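Local coordinates for protein L-lysine 6-oxidase (Marinomonas mediterranea, PDB 3WEU) that oxidises the epsilon-amino group of L-lysine with a cysteine tryptophylquinone cofactor, releasing hydrogen peroxide that makes this secreted enzyme antibacterial, at residues 241-246 with 499-504; 535-540 with 561-566; 626-631 with 649-654. All coordinates share one frame; numbering follows the deposited sequence.

Contact 1 of 3, residues 241-246 with 499-504; sequences TAWMVV and GDLTKR
Val245 and Leu501 bring their CA atoms to 7.3 Å, the nearest backbone approach between strand segment 241-246 and the loop segment 499-504, and no hydrogen bond joins the two directly. The motif is a loop packed by its side chains on a beta sheet: the strand belongs to the large mixed sheet of the N-terminal family region, between strands 4-13 and 223-232, and the loop comes from the C-terminal family region. Leu501 touches two strand residues, mainly through CD2. This methyl lies 3.6 Å from CD1 of Trp243, on the pyrrole side of the indole and oblique to the ring, while Leu501 CD1 is 4.0 Å from Trp243 NE1. The same CD2 reaches Val245 CG2 at 3.9 Å, where the two side chains cross at about a right angle. In Trp243 the first torsion (chi1 -150°) turns CG away from the backbone N, which lays the five-membered ring beside the leucine. Val245 then uses its other branch: CG1 sits 3.7 Å from Thr502 CG2, the two side chains sliding past each other in opposite directions. With chi1 of 59°, Thr502 splits its branches between two jobs, CG2 facing the valine and OG1 hydrogen-bonding to OD1 of Asp223 on the adjacent strand. The second oxygen, Asp223 OD2, is hydrogen-bonded to both Trp243 NE1 and Leu501 N, so one carboxylate ties strand and loop together beside the apolar contact and satisfies buried polar groups of both, the indole N-H of the strand and a backbone N-H of the loop.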
loop_
_atom_site.group_PDB
_atom_site.type_symbol
_atom_site.label_atom_id
_atom_site.label_comp_id
_atom_site.label_asym_id
_atom_site.label_seq_id
_atom_site.Cartn_x
_atom_site.Cartn_y
_atom_site.Cartn_z
ATOM N N THR A 241 -21.569 31.609 -31.636
ATOM C CA THR A 241 -20.816 30.628 -30.841
ATOM C C THR A 241 -21.085 30.828 -29.325
ATOM O O THR A 241 -21.557 31.924 -28.899
ATOM C CB THR A 241 -19.311 30.736 -31.041
ATOM O OG1 THR A 241 -18.959 32.088 -30.798
ATOM C CG2 THR A 241 -18.887 30.306 -32.456
ATOM N N ALA A 242 -20.741 29.785 -28.564
ATOM C CA ALA A 242 -20.839 29.753 -27.124
ATOM C C ALA A 242 -19.869 28.717 -26.659
ATOM O O ALA A 242 -19.037 28.222 -27.455
ATOM C CB ALA A 242 -22.293 29.401 -26.703
ATOM N N TRP A 243 -19.912 28.415 -25.365
ATOM C CA TRP A 243 -19.083 27.425 -24.749
ATOM C C TRP A 243 -19.964 26.498 -23.946
ATOM O O TRP A 243 -21.141 26.812 -23.642
ATOM C CB TRP A 243 -18.009 28.081 -23.870
ATOM C CG TRP A 243 -16.771 27.296 -23.774
ATOM C CD1 TRP A 243 -16.421 26.465 -22.785
ATOM C CD2 TRP A 243 -15.701 27.240 -24.735
ATOM N NE1 TRP A 243 -15.227 25.860 -23.052
ATOM C CE2 TRP A 243 -14.747 26.349 -24.240
ATOM C CE3 TRP A 243 -15.454 27.870 -25.941
ATOM C CZ2 TRP A 243 -13.539 26.079 -24.907
ATOM C CZ3 TRP A 243 -14.276 27.568 -26.637
ATOM C CH2 TRP A 243 -13.338 26.709 -26.111
ATOM N N MET A 244 -19.393 25.368 -23.586
ATOM C CA MET A 244 -20.083 24.353 -22.851
ATOM C C MET A 244 -19.161 23.745 -21.798
ATOM O O MET A 244 -18.027 23.364 -22.107
ATOM C CB MET A 244 -20.562 23.262 -23.834
ATOM C CG MET A 244 -21.203 22.076 -23.168
ATOM S SD MET A 244 -22.813 22.551 -22.592
ATOM C CE MET A 244 -23.088 21.270 -21.442
ATOM N N VAL A 245 -19.681 23.548 -20.585
ATOM C CA VAL A 245 -18.908 22.924 -19.535
ATOM C C VAL A 245 -19.694 21.802 -18.892
ATOM O O VAL A 245 -20.866 21.949 -18.591
ATOM C CB VAL A 245 -18.555 23.981 -18.474
ATOM C CG1 VAL A 245 -17.746 23.354 -17.351
ATOM C CG2 VAL A 245 -17.768 25.101 -19.147
ATOM N N VAL A 246 -19.029 20.701 -18.625
ATOM C CA VAL A 246 -19.613 19.582 -17.914
ATOM C C VAL A 246 -19.028 19.539 -16.462
ATOM O O VAL A 246 -17.800 19.642 -16.270
ATOM C CB VAL A 246 -19.363 18.253 -18.578
ATOM C CG1 VAL A 246 -20.073 17.157 -17.790
ATOM C CG2 VAL A 246 -19.878 18.268 -19.986
ATOM N N GLY A 499 -11.471 21.763 -23.712
ATOM C CA GLY A 499 -10.761 21.239 -22.583
ATOM C C GLY A 499 -10.141 22.311 -21.699
ATOM O O GLY A 499 -9.779 22.004 -20.543
ATOM N N ASP A 500 -10.123 23.554 -22.129
ATOM C CA ASP A 500 -9.402 24.557 -21.372
ATOM C C ASP A 500 -10.055 24.965 -20.048
ATOM O O ASP A 500 -9.356 25.269 -19.066
ATOM C CB ASP A 500 -9.060 25.768 -22.230
ATOM C CG ASP A 500 -7.838 25.524 -23.135
ATOM O OD1 ASP A 500 -7.202 24.464 -23.022
ATOM O OD2 ASP A 500 -7.622 26.433 -23.946
ATOM N N LEU A 501 -11.386 25.016 -20.016
ATOM C CA LEU A 501 -12.074 25.477 -18.806
ATOM C C LEU A 501 -12.060 24.468 -17.667
ATOM O O LEU A 501 -12.192 24.869 -16.506
ATOM C CB LEU A 501 -13.492 25.968 -19.099
ATOM C CG LEU A 501 -13.576 27.426 -19.520
ATOM C CD1 LEU A 501 -12.712 27.761 -20.647
ATOM C CD2 LEU A 501 -15.001 27.828 -19.825
ATOM N N THR A 502 -11.849 23.176 -17.947
ATOM C CA THR A 502 -11.868 22.161 -16.881
ATOM C C THR A 502 -10.522 21.501 -16.623
ATOM O O THR A 502 -10.368 20.690 -15.728
ATOM C CB THR A 502 -12.931 21.071 -17.140
ATOM O OG1 THR A 502 -12.688 20.400 -18.394
ATOM C CG2 THR A 502 -14.382 21.735 -17.108
ATOM N N LYS A 503 -9.501 21.821 -17.396
ATOM C CA LYS A 503 -8.308 20.991 -17.323
ATOM C C LYS A 503 -7.555 21.105 -16.029
ATOM O O LYS A 503 -6.823 20.166 -15.650
ATOM C CB LYS A 503 -7.364 21.316 -18.479
ATOM C CG LYS A 503 -6.802 22.697 -18.444
ATOM C CD LYS A 503 -6.191 23.073 -19.777
ATOM C CE LYS A 503 -5.763 24.545 -19.810
ATOM N NZ LYS A 503 -4.947 24.881 -21.040
ATOM N N ARG A 504 -7.678 22.228 -15.361
ATOM C CA ARG A 504 -6.945 22.452 -14.114
ATOM C C ARG A 504 -7.471 21.671 -12.924
ATOM O O ARG A 504 -6.779 21.496 -11.910
ATOM C CB ARG A 504 -6.959 23.948 -13.776
ATOM C CG ARG A 504 -6.055 24.725 -14.707
ATOM C CD ARG A 504 -6.255 26.195 -14.456
ATOM N NE ARG A 504 -5.345 27.036 -15.244
ATOM C CZ ARG A 504 -5.524 27.318 -16.523
ATOM N NH1 ARG A 504 -6.573 26.782 -17.189
ATOM N NH2 ARG A 504 -4.643 28.092 -17.152
#

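Contact 2 of 3, residues 535-540 with 561-566; sequences ETVTSR and SATKNV
Glu535, Ser561 and Thr563 bury the most surface where strands 535-540 and 561-566 run antiparallel, their axes 4.7 Å apart. Glu535 pairs with Asn565 through two backbone bonds: its N reaches Asn565 O at 2.9 Å, and its O receives Asn565 N at 2.8 Å. That carbonyl oxygen also takes a hydrogen from a water, which is 2.8 Å from Thr563 OG1, so the solvent molecule ties the hydroxyl to the opposite strand. Thr563 makes the central hydrogen-bonded pair with Val537. Chi1 of 67° sets its OG1 beside the valine, 3.7 Å from Val537 CB, the two side chains lying side by side and pointing the same way. At the far end Ser561 completes the ladder with Ser539, whose N meets Ser561 O at 2.8 Å in an almost straight bond (177° at the hydrogen). These three pairs place their side chains on one face; Thr536, Lys564, Thr538 and Ala562 occupy the other, where Thr536 OG1 lies 3.7 Å from Lys564 CG. The second subunit packs on the later strand, with its Asn682 against Thr563 and its Lys685 against Ser561, and makes backbone hydrogen bonds with Lys564. Six regular backbone bonds in a two-stranded antiparallel sheet, far from the centre of the chain, are typical of a long beta hairpin extended as an arm.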
loop_
_atom_site.group_PDB
_atom_site.type_symbol
_atom_site.label_atom_id
_atom_site.label_comp_id
_atom_site.label_asym_id
_atom_site.label_seq_id
_atom_site.Cartn_x
_atom_site.Cartn_y
_atom_site.Cartn_z
ATOM N N GLU A 535 5.730 15.921 18.093
ATOM C CA GLU A 535 5.097 15.641 19.369
ATOM C C GLU A 535 5.967 14.583 20.080
ATOM O O GLU A 535 6.104 13.466 19.568
ATOM C CB GLU A 535 3.685 15.078 19.206
ATOM C CG GLU A 535 3.006 14.928 20.571
ATOM C CD GLU A 535 1.709 14.105 20.561
ATOM O OE1 GLU A 535 1.248 13.717 19.495
ATOM O OE2 GLU A 535 1.163 13.845 21.661
ATOM N N THR A 536 6.605 14.970 21.169
ATOM C CA THR A 536 7.469 14.057 21.968
ATOM C C THR A 536 6.789 13.796 23.283
ATOM O O THR A 536 6.459 14.724 24.013
ATOM C CB THR A 536 8.839 14.674 22.192
ATOM O OG1 THR A 536 9.364 15.031 20.902
ATOM C CG2 THR A 536 9.808 13.676 22.850
ATOM N N VAL A 537 6.547 12.516 23.603
ATOM C CA VAL A 537 5.905 12.151 24.832
ATOM C C VAL A 537 6.905 11.330 25.629
ATOM O O VAL A 537 7.318 10.275 25.182
ATOM C CB VAL A 537 4.637 11.334 24.598
ATOM C CG1 VAL A 537 4.003 10.997 25.949
ATOM C CG2 VAL A 537 3.613 12.125 23.785
ATOM N N THR A 538 7.349 11.867 26.758
ATOM C CA THR A 538 8.315 11.212 27.613
ATOM C C THR A 538 7.598 10.745 28.869
ATOM O O THR A 538 7.007 11.560 29.567
ATOM C CB THR A 538 9.409 12.167 27.984
ATOM O OG1 THR A 538 10.025 12.613 26.784
ATOM C CG2 THR A 538 10.457 11.458 28.847
ATOM N N SER A 539 7.648 9.431 29.132
ATOM C CA SER A 539 6.846 8.809 30.190
ATOM C C SER A 539 7.731 8.024 31.147
ATOM O O SER A 539 8.522 7.205 30.706
ATOM C CB SER A 539 5.848 7.854 29.600
ATOM O OG SER A 539 4.929 8.497 28.749
ATOM N N ARG A 540 7.570 8.267 32.437
ATOM C CA ARG A 540 8.222 7.474 33.473
ATOM C C ARG A 540 7.145 6.612 34.115
ATOM O O ARG A 540 6.112 7.137 34.616
ATOM C CB ARG A 540 8.840 8.369 34.538
ATOM C CG ARG A 540 9.798 7.628 35.473
ATOM C CD ARG A 540 10.347 8.486 36.596
ATOM N NE ARG A 540 9.490 8.381 37.779
ATOM C CZ ARG A 540 8.411 9.134 38.043
ATOM N NH1 ARG A 540 8.011 10.107 37.221
ATOM N NH2 ARG A 540 7.714 8.910 39.165
ATOM N N SER A 561 10.471 5.803 28.974
ATOM C CA SER A 561 10.194 5.424 27.620
ATOM C C SER A 561 9.820 6.792 26.944
ATOM O O SER A 561 9.367 7.712 27.653
ATOM C CB SER A 561 8.929 4.560 27.653
ATOM O OG SER A 561 8.857 3.755 26.519
ATOM N N ALA A 562 9.984 6.903 25.630
ATOM C CA ALA A 562 9.571 8.103 24.885
ATOM C C ALA A 562 9.104 7.719 23.510
ATOM O O ALA A 562 9.513 6.658 22.938
ATOM C CB ALA A 562 10.672 9.134 24.799
ATOM N N THR A 563 8.153 8.517 23.014
ATOM C CA THR A 563 7.725 8.383 21.646
ATOM C C THR A 563 7.914 9.767 20.998
ATOM O O THR A 563 7.822 10.803 21.696
ATOM C CB THR A 563 6.285 7.897 21.504
ATOM O OG1 THR A 563 5.429 8.905 21.984
ATOM C CG2 THR A 563 6.013 6.571 22.290
ATOM N N LYS A 564 8.246 9.739 19.722
ATOM C CA LYS A 564 8.470 10.936 18.914
ATOM C C LYS A 564 7.691 10.794 17.654
ATOM O O LYS A 564 7.967 9.949 16.817
ATOM C CB LYS A 564 9.927 11.190 18.637
ATOM C CG LYS A 564 10.179 12.653 18.198
ATOM C CD LYS A 564 11.629 13.000 17.852
ATOM C CE LYS A 564 12.180 11.976 16.876
ATOM N NZ LYS A 564 13.137 12.491 15.865
ATOM N N ASN A 565 6.627 11.573 17.539
ATOM C CA ASN A 565 5.858 11.582 16.292
ATOM C C ASN A 565 6.050 12.870 15.487
ATOM O O ASN A 565 5.739 13.963 15.983
ATOM C CB ASN A 565 4.387 11.411 16.604
ATOM C CG ASN A 565 3.697 10.544 15.578
ATOM O OD1 ASN A 565 3.836 9.326 15.642
ATOM N ND2 ASN A 565 2.982 11.149 14.613
ATOM N N VAL A 566 6.551 12.748 14.275
ATOM C CA VAL A 566 6.745 13.865 13.415
ATOM C C VAL A 566 5.741 13.843 12.264
ATOM O O VAL A 566 5.560 12.832 11.622
ATOM C CB VAL A 566 8.175 13.872 12.885
ATOM C CG1 VAL A 566 8.445 15.164 12.139
ATOM C CG2 VAL A 566 9.147 13.684 14.038
HETATM O O HOH W 1 4.729 11.060 20.356
#

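Contact 3 of 3, residues 626-631 with 649-654; sequences WSALAF and ERNHEL
The Asn651 side chain lies over the backbone of Ala628, its ND2 3.6 Å from Ala628 CA and hydrogen-bonded to Gly54 O. The one direct hydrogen bond of the contact runs from Asn651 N to Ala628 O, 2.9 Å long, nearly straight at 174° and in the carbonyl plane. Asn651 is the centre of an inverse gamma turn, and the chain then enters a short 3-10 turn that returns Leu654 to the interface. There Leu654 CD2 presses on Ala628 CB at 3.5 Å, and Asn651 CB borders the same methyl from another direction. Arg650 passes on the other side of the carbonyl, with CG 3.5 Å from Ala628 O and CB 4.0 Å from Ala630 CB. Its CG is turned away from the backbone N (chi1 -158°) and the chain stays extended as far as NE, which carries the guanidinium alongside Leu629, with NH2 3.7 Å from Leu629 CD2. NE donates to a water at 2.8 Å, lying at the guanidinium edge and in its plane, and Ala630 N donates to the same water, a second polar link across the segments. Arg650 NH2 is hydrogen-bonded to the carbonyl oxygens of Tyr612 and Arg614, so its end is held by a third piece of chain. Lys50 NZ draws both segments together, hydrogen-bonding to Ser627 O and Leu629 O on one and to Glu649 O and Asn651 OD1 on the other. The contact thus joins the turn between helix 619-625 and strand 631-634 to the one between strands 645-648 and 656-661, with helix 510-515 against Trp626 and Leu629 and helix 596-602 against His652.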
loop_
_atom_site.group_PDB
_atom_site.type_symbol
_atom_site.label_atom_id
_atom_site.label_comp_id
_atom_site.label_asym_id
_atom_site.label_seq_id
_atom_site.Cartn_x
_atom_site.Cartn_y
_atom_site.Cartn_z
ATOM N N TRP A 626 -19.428 7.728 -5.524
ATOM C CA TRP A 626 -19.975 9.106 -5.572
ATOM C C TRP A 626 -21.498 9.089 -5.783
ATOM O O TRP A 626 -22.239 9.888 -5.192
ATOM C CB TRP A 626 -19.220 9.951 -6.600
ATOM C CG TRP A 626 -19.211 9.343 -7.950
ATOM C CD1 TRP A 626 -18.369 8.359 -8.377
ATOM C CD2 TRP A 626 -20.143 9.570 -9.022
ATOM N NE1 TRP A 626 -18.703 7.972 -9.660
ATOM C CE2 TRP A 626 -19.773 8.711 -10.085
ATOM C CE3 TRP A 626 -21.259 10.407 -9.191
ATOM C CZ2 TRP A 626 -20.483 8.649 -11.290
ATOM C CZ3 TRP A 626 -21.922 10.391 -10.398
ATOM C CH2 TRP A 626 -21.563 9.481 -11.436
ATOM N N SER A 627 -21.970 8.210 -6.663
ATOM C CA SER A 627 -23.334 8.234 -7.068
ATOM C C SER A 627 -24.270 7.738 -6.033
ATOM O O SER A 627 -25.505 7.842 -6.218
ATOM C CB SER A 627 -23.590 7.516 -8.406
ATOM O OG SER A 627 -23.404 6.128 -8.308
ATOM N N ALA A 628 -23.738 7.200 -4.932
ATOM C CA ALA A 628 -24.572 6.705 -3.866
ATOM C C ALA A 628 -25.069 7.833 -2.956
ATOM O O ALA A 628 -26.001 7.635 -2.170
ATOM C CB ALA A 628 -23.803 5.723 -3.022
ATOM N N LEU A 629 -24.460 8.999 -3.071
ATOM C CA LEU A 629 -24.743 10.110 -2.113
ATOM C C LEU A 629 -26.067 10.767 -2.352
ATOM O O LEU A 629 -26.677 10.636 -3.417
ATOM C CB LEU A 629 -23.642 11.166 -2.094
ATOM C CG LEU A 629 -22.297 10.570 -1.664
ATOM C CD1 LEU A 629 -21.089 11.418 -2.028
ATOM C CD2 LEU A 629 -22.255 10.314 -0.174
ATOM N N ALA A 630 -26.558 11.436 -1.313
ATOM C CA ALA A 630 -27.867 12.022 -1.329
ATOM C C ALA A 630 -27.906 13.320 -2.123
ATOM O O ALA A 630 -26.899 14.035 -2.258
ATOM C CB ALA A 630 -28.279 12.345 0.085
ATOM N N PHE A 631 -29.106 13.672 -2.537
ATOM C CA PHE A 631 -29.391 15.015 -3.003
ATOM C C PHE A 631 -30.115 15.727 -1.891
ATOM O O PHE A 631 -31.164 15.241 -1.372
ATOM C CB PHE A 631 -30.297 14.974 -4.221
ATOM C CG PHE A 631 -29.572 14.584 -5.465
ATOM C CD1 PHE A 631 -29.215 13.259 -5.684
ATOM C CD2 PHE A 631 -29.090 15.557 -6.336
ATOM C CE1 PHE A 631 -28.454 12.904 -6.798
ATOM C CE2 PHE A 631 -28.339 15.213 -7.468
ATOM C CZ PHE A 631 -28.039 13.868 -7.698
ATOM N N GLU A 649 -32.864 10.331 -1.563
ATOM C CA GLU A 649 -32.335 9.467 -2.601
ATOM C C GLU A 649 -30.900 8.948 -2.338
ATOM O O GLU A 649 -30.197 8.503 -3.268
ATOM C CB GLU A 649 -32.423 10.123 -3.968
ATOM C CG GLU A 649 -33.840 10.473 -4.392
ATOM C CD GLU A 649 -33.900 10.923 -5.838
ATOM O OE1 GLU A 649 -33.694 10.047 -6.730
ATOM O OE2 GLU A 649 -34.138 12.150 -6.079
ATOM N N ARG A 650 -30.522 8.858 -1.067
ATOM C CA ARG A 650 -29.212 8.231 -0.724
ATOM C C ARG A 650 -29.346 6.744 -0.970
ATOM O O ARG A 650 -30.388 6.187 -0.686
ATOM C CB ARG A 650 -28.859 8.469 0.755
ATOM C CG ARG A 650 -27.360 8.346 1.006
ATOM C CD ARG A 650 -26.949 8.485 2.450
ATOM N NE ARG A 650 -25.581 8.995 2.567
ATOM C CZ ARG A 650 -24.519 8.342 3.065
ATOM N NH1 ARG A 650 -24.600 7.143 3.605
ATOM N NH2 ARG A 650 -23.356 8.940 3.044
ATOM N N ASN A 651 -28.317 6.076 -1.482
ATOM C CA ASN A 651 -28.399 4.602 -1.728
ATOM C C ASN A 651 -27.926 3.911 -0.452
ATOM O O ASN A 651 -26.749 3.426 -0.329
ATOM C CB ASN A 651 -27.599 4.210 -2.938
ATOM C CG ASN A 651 -27.965 5.022 -4.204
ATOM O OD1 ASN A 651 -28.875 5.779 -4.239
ATOM N ND2 ASN A 651 -27.253 4.796 -5.244
ATOM N N HIS A 652 -28.840 3.877 0.495
ATOM C CA HIS A 652 -28.499 3.435 1.837
ATOM C C HIS A 652 -28.043 1.978 1.825
ATOM O O HIS A 652 -27.203 1.567 2.661
ATOM C CB HIS A 652 -29.693 3.518 2.774
ATOM C CG HIS A 652 -30.195 4.898 2.980
ATOM N ND1 HIS A 652 -29.435 5.889 3.554
ATOM C CD2 HIS A 652 -31.386 5.465 2.633
ATOM C CE1 HIS A 652 -30.156 6.998 3.595
ATOM N NE2 HIS A 652 -31.343 6.765 3.044
ATOM N N GLU A 653 -28.545 1.220 0.849
ATOM C CA GLU A 653 -28.236 -0.214 0.786
ATOM C C GLU A 653 -26.777 -0.537 0.507
ATOM O O GLU A 653 -26.315 -1.626 0.842
ATOM C CB GLU A 653 -29.174 -0.916 -0.201
ATOM C CG GLU A 653 -30.573 -0.996 0.419
ATOM C CD GLU A 653 -31.538 -2.020 -0.267
ATOM O OE1 GLU A 653 -31.345 -2.390 -1.449
ATOM O OE2 GLU A 653 -32.517 -2.467 0.373
ATOM N N LEU A 654 -26.057 0.415 -0.077
ATOM C CA LEU A 654 -24.629 0.292 -0.270
ATOM C C LEU A 654 -23.820 0.159 1.004
ATOM O O LEU A 654 -22.743 -0.452 1.026
ATOM C CB LEU A 654 -24.120 1.476 -1.080
ATOM C CG LEU A 654 -22.610 1.459 -1.328
ATOM C CD1 LEU A 654 -22.231 0.292 -2.225
ATOM C CD2 LEU A 654 -22.198 2.754 -1.977
HETATM O O HOH W 2 -25.478 11.577 1.487
#

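Overall arrangement
The three contacts follow one another along the chain and none touches another. Contacts 1 and 3 are the nearer pair, their centres 28 Å apart and nearest atoms about 10 Å. Helix 510-515 connects them: it follows the loop of contact 1, packs on Trp626 and Leu629 of contact 3, and ends just before Cys516, which cross-links to Trp581 to form the cysteine tryptophylquinone. Through Gly54, contact 3 also borders the chain beside Cys55, a 3-sulfinoalanine here. Contact 2 stands apart, its centre 52 Å from that of contact 1 and 43 Å from that of contact 3, on the arm that meets the second subunit.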